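Local coordinates for protein metal-dependent phosphohydrolase, HDOD domain-containing (Geobacter sulfurreducens, PDB 3HC1) that is of unknown function but carries a two-iron site and probably belongs to the metal-dependent phosphohydrolases of the HD superfamily, at residues 268-271 with 272-276. Numbering follows the deposited sequence.
Sequences GVIR and RSLGG
With chi1 at 94°, well off the usual staggered value, and an extended chain from CG to NE, R272 runs back alongside V269, whose chi1 of 170° puts CG1 anti to its N, and both methyls come to lie against the guanidinium. The two side chains point the same way: CG1 of V269 sits 3.7 Å above the guanidinium plane, offset toward the rim, while CG2 of V269 comes within 3.6 Å of NH1 of R272. Apolar contact thus covers part of one face, and NE of R272 donates to O of K226 in the loop before helix 229-243. S273 illustrates how a hydroxyl near a helix end can turn back on the backbone. Its OG comes within 2.7 Å of O of V269, the same oxygen that accepts the backbone N of S273 at 2.9 Å. The single hydroxyl proton can go to O of V269 or to O of K226, while N of A228 donates to OG; through K226 and A228 the buried hydroxyl ties the helix to that same loop. L274, the next residue, lies beside I270, one turn earlier, with CD1 of L274 3.8 Å from CG2 of I270. On the backbone of the same pair, N of L274 bonds to O of I270 at 2.9 Å, bent to 138° at the hydrogen, and N of S273 adds a weak bond to the same oxygen. R271 forms a salt bridge with E281 and a cation-pi contact with F279. The V269 side chain is about 12 Å from that of H217, a ligand of the second iron. L274 is the first residue to abandon helical angles, and two glycines follow: this is the C-terminal end of helix 266-273, a short helix packed through V269 and I270 on helix 229-243 of the all-helical HDOD fold.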
# COMPACT_ATOMS: atom_id res chain seq x y z
N GLY A 268 6.50 16.06 10.66
CA GLY A 268 7.40 16.02 11.79
C GLY A 268 8.06 14.66 12.05
O GLY A 268 9.24 14.59 12.42
N VAL A 269 7.33 13.58 11.81
CA VAL A 269 7.88 12.24 12.07
C VAL A 269 8.99 11.93 11.07
O VAL A 269 10.08 11.40 11.45
CB VAL A 269 6.73 11.19 12.10
CG1 VAL A 269 7.28 9.75 12.12
CG2 VAL A 269 5.88 11.46 13.36
N ILE A 270 8.77 12.34 9.82
CA ILE A 270 9.75 12.18 8.75
C ILE A 270 11.00 12.99 9.10
O ILE A 270 12.09 12.44 9.05
CB ILE A 270 9.20 12.57 7.37
CG1 ILE A 270 8.09 11.62 6.97
CG2 ILE A 270 10.30 12.57 6.29
CD1 ILE A 270 7.24 12.05 5.80
N ARG A 271 10.85 14.27 9.51
CA ARG A 271 12.01 15.08 9.93
C ARG A 271 12.78 14.53 11.12
O ARG A 271 13.99 14.64 11.15
CB ARG A 271 11.63 16.52 10.30
CG ARG A 271 11.24 17.36 9.16
CD ARG A 271 11.34 18.86 9.43
NE ARG A 271 11.08 19.50 8.14
CZ ARG A 271 9.88 19.80 7.66
NH1 ARG A 271 8.78 19.62 8.38
NH2 ARG A 271 9.79 20.33 6.44
N ARG A 272 12.10 14.02 12.14
CA ARG A 272 12.78 13.41 13.27
C ARG A 272 13.51 12.11 12.81
O ARG A 272 14.55 11.78 13.37
CB ARG A 272 11.81 13.14 14.43
CG ARG A 272 11.23 11.73 14.43
CD ARG A 272 10.11 11.52 15.43
NE ARG A 272 9.56 10.14 15.34
CZ ARG A 272 8.37 9.77 15.82
NH1 ARG A 272 7.56 10.65 16.39
NH2 ARG A 272 7.95 8.48 15.72
N SER A 273 12.98 11.40 11.81
CA SER A 273 13.57 10.14 11.32
C SER A 273 14.78 10.37 10.38
O SER A 273 15.69 9.56 10.31
CB SER A 273 12.52 9.26 10.60
OG SER A 273 11.33 9.04 11.36
N LEU A 274 14.74 11.47 9.63
CA LEU A 274 15.72 11.80 8.61
C LEU A 274 16.32 13.15 9.00
O LEU A 274 15.93 14.19 8.46
CB LEU A 274 15.05 11.87 7.23
CG LEU A 274 14.26 10.62 6.79
CD1 LEU A 274 13.52 10.83 5.43
CD2 LEU A 274 15.18 9.38 6.74
N GLY A 275 17.28 13.12 9.93
CA GLY A 275 17.89 14.34 10.49
C GLY A 275 18.41 15.37 9.48
O GLY A 275 18.31 16.59 9.70
N GLY A 276 18.95 14.87 8.36
CA GLY A 276 19.49 15.74 7.30
C GLY A 276 18.51 16.17 6.20
O GLY A 276 18.85 17.05 5.40